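Local coordinates for protein serpin-12 (Manduca sexta, PDB 6CJ7) that controls the prophenoloxidase activation system of larval hemolymph, probably by trapping target serine proteases in the manner of inhibitory serpins, at residues F191-G196 against I377-L382; P217-V222 against L240-V245; E271-S276 against F353-P358. All blocks are in the same frame, centred on the assembly; numbering follows the deposited sequence.

Interaction 3 is the buried one: two parallel strands join through backbone bonds, with apolar side chains inside and a water-bridged acid-arginine pair at the outer edge. Interaction 1, about 9 Å away between centres, is partly buried and has no direct hydrogen bond across it; a proline on an aromatic face and one water do the work. Both bear on strands 198-215 and 265-282, Pro380 packing on Pro273, and they touch through Thr192 and Phe191 against Asn356, Lys357 and Pro358. Interaction 2 lies at the surface, a hairpin end held to a loop by one backbone bond and loose apolar cover. It meets interaction 1 where Val245 packs on Met378, and interaction 3 beside Phe353 and Lys357.

Interaction 1. Residues F191-G196 against I377-L382; sequences FTLNGG and IMDPTL
The carboxylate of Asp379 touches Leu193 through OD2, 3.7 Å from the CD2 methyl of Leu193, while its other oxygen is gripped twice from its own segment. Thr381 OG1 donates to Asp379 OD1 at 2.6 Å on the syn side, and Thr381 N reaches Asp379 OD1 at 3.0 Å from above the carboxylate plane, closing an Asx turn. Both donors come from the same face of that plane, which limits how the group can turn. OD2 has a salt bridge to Lys199, likely to keep the acid ionised.

Across the contact, Pro380 sits squarely on Phe191: CD of Pro380 is 3.5 Å from the centroid of the Phe191 ring and only 5° off its normal, a CH-pi contact over the face. With CG of Phe191 anti to N (chi1 -178°), the ring is swung in toward the proline, and its CE1 comes within 3.4 Å of Met378 O, obliquely. A valine in place of Phe191 would probably leave Pro380 without the flat face it rests on and open a gap between the segments. Met378 O is also served by a water that donates to it and accepts from Asn194 N, bridging the two backbones at the start of the type II turn Leu193-Gly196. The bent Met378 chain lies alongside Asn194, CE of Met378 3.8 Å from Asn194 CB.

In the serpin fold this joins the end of strand 187-192 to the C-terminal tail after strand 370-377; strand 198-215 flanks it through Phe203, Ala201 and Lys199, and Pro273 and Phe275 of strand 265-282 pack against Pro380.

Interaction 2. Residues P217-V222 against L240-V245; sequences PAMAKV and LKSSNV
Leu240 and Lys221 cross at about a right angle, the CD2 methyl of Leu240 lying 3.8 Å from Lys221 CG. Beyond that point the lysine runs on extended and takes its ammonium away to Tyr352 O, so here only its aliphatic part serves as packing surface. The other branch of Leu240 covers backbone: CD1 lies 3.6 Å from Met219 C, and CG comes to 3.2 Å from Met219 O. That same carbonyl accepts Leu240 N at 2.9 Å, with the N-H pointing almost straight at Met219 O (174°) but tilted from the carbonyl plane. One peptide group is thus both bonded to the leucine's backbone and overlaid by its side chain.

Met219 adopts positive phi (51°), as expected at the first position of a G1 beta bulge, where the hairpin of strands 198-215 and 220-226 turns over. The later part of 198-215, with 220-226 and 232-239, belongs to sheet B of the serpin fold, and Leu240 is the first residue after strand 232-239; Lys221 continues the pairing with Leu238.

The methionine side chain reaches across the type I turn Leu240-Ser243. Its sulfur passes Ser242, SD of Met219 3.8 Å from Ser242 OG, and the bend at chi3 (-89°) turns the terminal methyl to Ser243, with Met219 CE 4.1 Å from Ser243 CB. Just past this turn, Asn244 caps helix 245-251, its OD1 taking Ala247 N.

Interaction 3. Residues E271-S276 against F353-P358; sequences ELPKFS and FRANKP
Backbone bonds set the register between Glu271 and Phe353-Ala355. Glu271 N donates to Phe353 O at 2.9 Å and 170°, and Ala355 N donates to Glu271 O at 3.0 Å, nearly in line with the carbonyl. Glu271 thereby reaches with both its backbone groups to the residues on either side of Arg354, the pattern of a parallel bridge; the Glu271 and Arg354 alpha carbons are 4.7 Å apart.

The apolar contacts centre on Ala355. Its CB lies 3.8 Å from Pro273 CD, while a methyl of Leu272, CD1, stands more loosely at 4.3 Å from Ala355 CB. The proline ring also closes over the alanine carbonyl, CG of Pro273 being 3.1 Å from Ala355 O. That oxygen is buried here and finds no hydrogen-bond donor in the model. Ala355 is also the centre of an inverse gamma turn, with a weak bond from Asn356 N to Arg354 O, and there the strand gives way to a loop.

In serpins the parallel pair of strand 351-354 with the first part of 265-282, up to Pro273, belongs to sheet C, and strand 351-354 is the one that follows the reactive centre loop, which is consistent with the disordered residues shortly before it. Phe353 packs on Val236 and Leu238 of strand 232-239.

The charged side chains of Glu271 and Arg354 run side by side in the same direction, with Glu271 OE1 3.7 Å from Arg354 CD. Their charged atoms do not meet: the guanidinium turns off at chi3 (62°), its plane 85° from the carboxylate. A water joins them instead, donating to Glu271 OE1 and accepting from Arg354 NH1 at 2.7 Å, in the guanidinium plane. Arg189 NE makes a long, weak ion pair with Glu271 OE1.

Interaction 1. Residues F191-G196 against I377-L382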
loop_
_atom_site.group_PDB
_atom_site.type_symbol
_atom_site.label_atom_id
_atom_site.label_comp_id
_atom_site.label_asym_id
_atom_site.label_seq_id
_atom_site.Cartn_x
_atom_site.Cartn_y
_atom_site.Cartn_z
ATOM N N PHE A 191 9.264 -20.809 12.562
ATOM C CA PHE A 191 9.669 -19.834 11.565
ATOM C C PHE A 191 11.041 -19.323 11.992
ATOM O O PHE A 191 11.239 -19.010 13.170
ATOM C CB PHE A 191 8.648 -18.697 11.512
ATOM C CG PHE A 191 8.935 -17.648 10.477
ATOM C CD1 PHE A 191 9.864 -16.649 10.710
ATOM C CD2 PHE A 191 8.243 -17.647 9.278
ATOM C CE1 PHE A 191 10.105 -15.668 9.748
ATOM C CE2 PHE A 191 8.484 -16.687 8.318
ATOM C CZ PHE A 191 9.413 -15.685 8.550
ATOM N N THR A 192 11.993 -19.270 11.061
ATOM C CA THR A 192 13.357 -18.851 11.379
ATOM C C THR A 192 13.547 -17.420 10.905
ATOM O O THR A 192 13.476 -17.146 9.701
ATOM C CB THR A 192 14.407 -19.756 10.735
ATOM O OG1 THR A 192 14.193 -21.112 11.149
ATOM C CG2 THR A 192 15.818 -19.317 11.162
ATOM N N LEU A 193 13.788 -16.518 11.847
ATOM C CA LEU A 193 14.018 -15.128 11.502
ATOM C C LEU A 193 15.418 -14.955 10.928
ATOM O O LEU A 193 16.303 -15.793 11.117
ATOM C CB LEU A 193 13.843 -14.234 12.731
ATOM C CG LEU A 193 12.440 -13.952 13.277
ATOM C CD1 LEU A 193 11.871 -15.149 14.010
ATOM C CD2 LEU A 193 12.497 -12.742 14.200
ATOM N N ASN A 194 15.604 -13.857 10.200
ATOM C CA ASN A 194 16.944 -13.459 9.803
ATOM C C ASN A 194 17.820 -13.357 11.042
ATOM O O ASN A 194 17.435 -12.748 12.044
ATOM C CB ASN A 194 16.892 -12.120 9.062
ATOM C CG ASN A 194 18.200 -11.776 8.382
ATOM O OD1 ASN A 194 19.004 -12.654 8.079
ATOM N ND2 ASN A 194 18.410 -10.491 8.123
ATOM N N GLY A 195 18.983 -13.983 10.984
ATOM C CA GLY A 195 19.888 -14.013 12.106
ATOM C C GLY A 195 19.841 -15.293 12.914
ATOM O O GLY A 195 20.826 -15.616 13.589
ATOM N N GLY A 196 18.727 -16.022 12.879
ATOM C CA GLY A 196 18.672 -17.371 13.432
ATOM C C GLY A 196 17.641 -17.621 14.517
ATOM O O GLY A 196 17.409 -18.795 14.856
ATOM N N ILE A 377 7.849 -9.581 5.041
ATOM C CA ILE A 377 7.468 -10.300 6.250
ATOM C C ILE A 377 8.740 -10.896 6.839
ATOM O O ILE A 377 9.223 -11.940 6.384
ATOM C CB ILE A 377 6.412 -11.374 5.971
ATOM C CG1 ILE A 377 5.242 -10.757 5.194
ATOM C CG2 ILE A 377 5.978 -12.032 7.268
ATOM C CD1 ILE A 377 4.312 -9.942 6.029
ATOM N N MET A 378 9.292 -10.217 7.852
ATOM C CA MET A 378 10.416 -10.717 8.636
ATOM C C MET A 378 9.986 -11.588 9.801
ATOM O O MET A 378 10.784 -12.405 10.273
ATOM C CB MET A 378 11.264 -9.571 9.206
ATOM C CG MET A 378 11.818 -8.599 8.189
ATOM S SD MET A 378 12.676 -9.349 6.762
ATOM C CE MET A 378 14.342 -9.802 7.422
ATOM N N ASP A 379 8.781 -11.387 10.312
ATOM C CA ASP A 379 8.330 -12.070 11.523
ATOM C C ASP A 379 6.808 -12.081 11.504
ATOM O O ASP A 379 6.179 -11.083 11.871
ATOM C CB ASP A 379 8.852 -11.356 12.779
ATOM C CG ASP A 379 8.511 -12.089 14.070
ATOM O OD1 ASP A 379 7.671 -13.015 14.037
ATOM O OD2 ASP A 379 9.081 -11.728 15.131
ATOM N N PRO A 380 6.180 -13.182 11.085
ATOM C CA PRO A 380 4.717 -13.196 10.975
ATOM C C PRO A 380 3.989 -13.196 12.312
ATOM O O PRO A 380 2.756 -13.105 12.308
ATOM C CB PRO A 380 4.444 -14.495 10.200
ATOM C CG PRO A 380 5.581 -15.391 10.604
ATOM C CD PRO A 380 6.782 -14.468 10.693
ATOM N N THR A 381 4.696 -13.312 13.441
ATOM C CA THR A 381 4.050 -13.319 14.749
ATOM C C THR A 381 3.790 -11.918 15.279
ATOM O O THR A 381 3.123 -11.775 16.308
ATOM C CB THR A 381 4.892 -14.091 15.772
ATOM O OG1 THR A 381 6.091 -13.359 16.087
ATOM C CG2 THR A 381 5.269 -15.458 15.227
ATOM N N LEU A 382 4.306 -10.892 14.610
ATOM C CA LEU A 382 4.176 -9.514 15.053
ATOM C C LEU A 382 3.236 -8.775 14.120
ATOM O O LEU A 382 3.337 -8.898 12.894
ATOM C CB LEU A 382 5.541 -8.818 15.085
ATOM C CG LEU A 382 6.518 -9.436 16.088
ATOM C CD1 LEU A 382 7.887 -8.787 16.002
ATOM C CD2 LEU A 382 5.966 -9.339 17.496
HETATM O O HOH W 1 13.631 -11.899 10.219
#

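Interaction 2. Residues P217-V222 against L240-V245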
loop_
_atom_site.group_PDB
_atom_site.type_symbol
_atom_site.label_atom_id
_atom_site.label_comp_id
_atom_site.label_asym_id
_atom_site.label_seq_id
_atom_site.Cartn_x
_atom_site.Cartn_y
_atom_site.Cartn_z
ATOM N N PRO A 217 16.260 -14.876 -12.381
ATOM C CA PRO A 217 16.814 -13.521 -12.199
ATOM C C PRO A 217 16.615 -12.963 -10.798
ATOM O O PRO A 217 17.313 -12.009 -10.425
ATOM C CB PRO A 217 16.070 -12.681 -13.249
ATOM C CG PRO A 217 15.042 -13.581 -13.857
ATOM C CD PRO A 217 15.500 -14.976 -13.639
ATOM N N ALA A 218 15.702 -13.526 -10.009
ATOM C CA ALA A 218 15.488 -13.107 -8.633
ATOM C C ALA A 218 15.968 -14.122 -7.607
ATOM O O ALA A 218 15.964 -13.809 -6.411
ATOM C CB ALA A 218 13.997 -12.816 -8.392
ATOM N N MET A 219 16.382 -15.315 -8.036
ATOM C CA MET A 219 16.789 -16.402 -7.145
ATOM C C MET A 219 15.723 -16.667 -6.080
ATOM O O MET A 219 15.981 -16.622 -4.873
ATOM C CB MET A 219 18.142 -16.109 -6.491
ATOM C CG MET A 219 19.273 -15.803 -7.461
ATOM S SD MET A 219 20.894 -16.091 -6.709
ATOM C CE MET A 219 21.242 -14.489 -5.968
ATOM N N ALA A 220 14.508 -16.957 -6.548
ATOM C CA ALA A 220 13.377 -17.022 -5.635
ATOM C C ALA A 220 12.279 -17.903 -6.213
ATOM O O ALA A 220 12.130 -18.015 -7.431
ATOM C CB ALA A 220 12.826 -15.626 -5.340
ATOM N N LYS A 221 11.512 -18.516 -5.318
ATOM C CA LYS A 221 10.301 -19.227 -5.694
ATOM C C LYS A 221 9.120 -18.269 -5.635
ATOM O O LYS A 221 9.093 -17.342 -4.826
ATOM C CB LYS A 221 10.040 -20.409 -4.760
ATOM C CG LYS A 221 11.023 -21.541 -4.855
ATOM C CD LYS A 221 10.720 -22.548 -3.756
ATOM C CE LYS A 221 11.671 -23.731 -3.799
ATOM N NZ LYS A 221 11.249 -24.794 -2.847
ATOM N N VAL A 222 8.131 -18.512 -6.496
ATOM C CA VAL A 222 6.952 -17.663 -6.625
ATOM C C VAL A 222 5.711 -18.547 -6.613
ATOM O O VAL A 222 5.668 -19.557 -7.319
ATOM C CB VAL A 222 6.990 -16.840 -7.929
ATOM C CG1 VAL A 222 5.711 -16.008 -8.088
ATOM C CG2 VAL A 222 8.229 -15.953 -7.969
ATOM N N LEU A 240 15.611 -18.123 -2.362
ATOM C CA LEU A 240 16.286 -19.393 -2.210
ATOM C C LEU A 240 17.385 -19.275 -1.154
ATOM O O LEU A 240 17.757 -18.180 -0.722
ATOM C CB LEU A 240 16.870 -19.863 -3.548
ATOM C CG LEU A 240 15.867 -19.858 -4.704
ATOM C CD1 LEU A 240 16.561 -20.174 -6.020
ATOM C CD2 LEU A 240 14.729 -20.831 -4.437
ATOM N N LYS A 241 17.904 -20.438 -0.732
ATOM C CA LYS A 241 18.931 -20.480 0.306
ATOM C C LYS A 241 20.106 -19.567 -0.012
ATOM O O LYS A 241 20.696 -18.975 0.897
ATOM C CB LYS A 241 19.415 -21.919 0.485
ATOM C CG LYS A 241 19.658 -22.658 -0.837
ATOM C CD LYS A 241 20.534 -23.893 -0.644
ATOM C CE LYS A 241 20.545 -24.780 -1.884
ATOM N NZ LYS A 241 21.571 -24.400 -2.889
ATOM N N SER A 242 20.450 -19.430 -1.294
ATOM C CA SER A 242 21.596 -18.645 -1.733
ATOM C C SER A 242 21.374 -17.143 -1.635
ATOM O O SER A 242 22.311 -16.384 -1.913
ATOM C CB SER A 242 21.941 -19.010 -3.178
ATOM O OG SER A 242 20.819 -18.822 -4.027
ATOM N N SER A 243 20.184 -16.686 -1.253
ATOM C CA SER A 243 19.878 -15.264 -1.295
ATOM C C SER A 243 19.162 -14.869 -0.008
ATOM O O SER A 243 19.037 -15.659 0.932
ATOM C CB SER A 243 19.044 -14.928 -2.538
ATOM O OG SER A 243 18.887 -13.528 -2.671
ATOM N N ASN A 244 18.694 -13.622 0.025
ATOM C CA ASN A 244 17.950 -13.093 1.158
ATOM C C ASN A 244 16.904 -12.111 0.644
ATOM O O ASN A 244 16.941 -11.672 -0.510
ATOM C CB ASN A 244 18.876 -12.415 2.167
ATOM C CG ASN A 244 19.538 -11.187 1.594
ATOM O OD1 ASN A 244 18.938 -10.117 1.534
ATOM N ND2 ASN A 244 20.780 -11.339 1.148
ATOM N N VAL A 245 15.979 -11.748 1.536
ATOM C CA VAL A 245 14.768 -11.052 1.121
ATOM C C VAL A 245 15.039 -9.611 0.705
ATOM O O VAL A 245 14.307 -9.060 -0.122
ATOM C CB VAL A 245 13.721 -11.149 2.251
ATOM C CG1 VAL A 245 14.168 -10.374 3.489
ATOM C CG2 VAL A 245 12.365 -10.699 1.770
#

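Interaction 3. Residues E271-S276 against F353-P358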
loop_
_atom_site.group_PDB
_atom_site.type_symbol
_atom_site.label_atom_id
_atom_site.label_comp_id
_atom_site.label_asym_id
_atom_site.label_seq_id
_atom_site.Cartn_x
_atom_site.Cartn_y
_atom_site.Cartn_z
ATOM N N GLU A 271 3.009 -24.228 2.451
ATOM C CA GLU A 271 2.893 -23.905 3.868
ATOM C C GLU A 271 3.108 -22.408 3.996
ATOM O O GLU A 271 4.207 -21.917 3.714
ATOM C CB GLU A 271 3.907 -24.669 4.713
ATOM C CG GLU A 271 3.705 -26.180 4.598
ATOM C CD GLU A 271 4.667 -26.997 5.446
ATOM O OE1 GLU A 271 5.379 -26.434 6.297
ATOM O OE2 GLU A 271 4.716 -28.226 5.250
ATOM N N LEU A 272 2.062 -21.694 4.411
ATOM C CA LEU A 272 2.062 -20.226 4.432
ATOM C C LEU A 272 1.669 -19.718 5.817
ATOM O O LEU A 272 0.552 -19.979 6.258
ATOM C CB LEU A 272 1.110 -19.678 3.355
ATOM C CG LEU A 272 1.088 -18.160 3.208
ATOM C CD1 LEU A 272 2.387 -17.670 2.592
ATOM C CD2 LEU A 272 -0.111 -17.708 2.366
ATOM N N PRO A 273 2.528 -18.971 6.531
ATOM C CA PRO A 273 2.127 -18.457 7.845
ATOM C C PRO A 273 0.966 -17.482 7.725
ATOM O O PRO A 273 0.938 -16.607 6.854
ATOM C CB PRO A 273 3.397 -17.759 8.351
ATOM C CG PRO A 273 4.444 -17.964 7.358
ATOM C CD PRO A 273 3.866 -18.492 6.095
ATOM N N LYS A 274 -0.005 -17.651 8.623
ATOM C CA LYS A 274 -0.991 -16.607 8.861
ATOM C C LYS A 274 -0.300 -15.359 9.375
ATOM O O LYS A 274 0.604 -15.443 10.215
ATOM C CB LYS A 274 -2.019 -17.043 9.923
ATOM C CG LYS A 274 -3.000 -18.083 9.503
ATOM C CD LYS A 274 -4.356 -17.814 10.140
ATOM C CE LYS A 274 -4.472 -18.407 11.525
ATOM N NZ LYS A 274 -5.875 -18.306 12.020
ATOM N N PHE A 275 -0.745 -14.192 8.906
ATOM C CA PHE A 275 -0.224 -12.953 9.467
ATOM C C PHE A 275 -1.251 -11.842 9.323
ATOM O O PHE A 275 -2.160 -11.902 8.492
ATOM C CB PHE A 275 1.113 -12.552 8.822
ATOM C CG PHE A 275 1.027 -12.227 7.362
ATOM C CD1 PHE A 275 0.669 -10.953 6.926
ATOM C CD2 PHE A 275 1.336 -13.185 6.413
ATOM C CE1 PHE A 275 0.594 -10.659 5.569
ATOM C CE2 PHE A 275 1.281 -12.897 5.066
ATOM C CZ PHE A 275 0.901 -11.637 4.631
ATOM N N SER A 276 -1.093 -10.832 10.165
ATOM C CA SER A 276 -1.800 -9.566 10.012
ATOM C C SER A 276 -0.790 -8.468 10.295
ATOM O O SER A 276 -0.203 -8.443 11.381
ATOM C CB SER A 276 -2.994 -9.486 10.972
ATOM O OG SER A 276 -3.716 -8.281 10.787
ATOM N N PHE A 353 6.611 -25.162 -1.450
ATOM C CA PHE A 353 6.684 -23.741 -1.125
ATOM C C PHE A 353 6.413 -23.598 0.367
ATOM O O PHE A 353 5.261 -23.542 0.803
ATOM C CB PHE A 353 5.699 -22.918 -1.954
ATOM C CG PHE A 353 5.986 -21.438 -1.949
ATOM C CD1 PHE A 353 5.661 -20.657 -0.848
ATOM C CD2 PHE A 353 6.556 -20.817 -3.058
ATOM C CE1 PHE A 353 5.917 -19.285 -0.831
ATOM C CE2 PHE A 353 6.819 -19.436 -3.045
ATOM C CZ PHE A 353 6.496 -18.675 -1.930
ATOM N N ARG A 354 7.482 -23.529 1.153
ATOM C CA ARG A 354 7.366 -23.452 2.599
ATOM C C ARG A 354 7.952 -22.116 3.033
ATOM O O ARG A 354 9.174 -21.929 3.006
ATOM C CB ARG A 354 8.070 -24.634 3.257
ATOM C CG ARG A 354 8.454 -24.430 4.708
ATOM C CD ARG A 354 8.856 -25.729 5.312
ATOM N NE ARG A 354 10.031 -26.303 4.656
ATOM C CZ ARG A 354 10.432 -27.556 4.810
ATOM N NH1 ARG A 354 9.750 -28.369 5.607
ATOM N NH2 ARG A 354 11.508 -28.002 4.165
ATOM N N ALA A 355 7.078 -21.197 3.420
ATOM C CA ALA A 355 7.489 -19.840 3.778
ATOM C C ALA A 355 7.766 -19.740 5.278
ATOM O O ALA A 355 7.078 -19.034 6.017
ATOM C CB ALA A 355 6.425 -18.841 3.338
ATOM N N ASN A 356 8.789 -20.479 5.716
ATOM C CA ASN A 356 9.197 -20.550 7.116
ATOM C C ASN A 356 10.445 -19.716 7.385
ATOM O O ASN A 356 11.209 -20.003 8.318
ATOM C CB ASN A 356 9.408 -22.003 7.541
ATOM C CG ASN A 356 10.532 -22.690 6.778
ATOM O OD1 ASN A 356 11.144 -22.115 5.880
ATOM N ND2 ASN A 356 10.808 -23.935 7.143
ATOM N N LYS A 357 10.657 -18.714 6.547
ATOM C CA LYS A 357 11.761 -17.773 6.634
ATOM C C LYS A 357 11.270 -16.502 5.966
ATOM O O LYS A 357 10.214 -16.506 5.320
ATOM C CB LYS A 357 13.018 -18.321 5.950
ATOM C CG LYS A 357 12.869 -18.563 4.467
ATOM C CD LYS A 357 14.156 -19.136 3.894
ATOM C CE LYS A 357 14.002 -19.475 2.424
ATOM N NZ LYS A 357 15.322 -19.713 1.774
ATOM N N PRO A 358 11.989 -15.386 6.123
ATOM C CA PRO A 358 11.483 -14.115 5.583
ATOM C C PRO A 358 11.149 -14.165 4.090
ATOM O O PRO A 358 11.856 -14.783 3.287
ATOM C CB PRO A 358 12.635 -13.140 5.872
ATOM C CG PRO A 358 13.199 -13.646 7.108
ATOM C CD PRO A 358 13.152 -15.171 7.006
HETATM O O HOH W 2 7.522 -28.393 7.154
#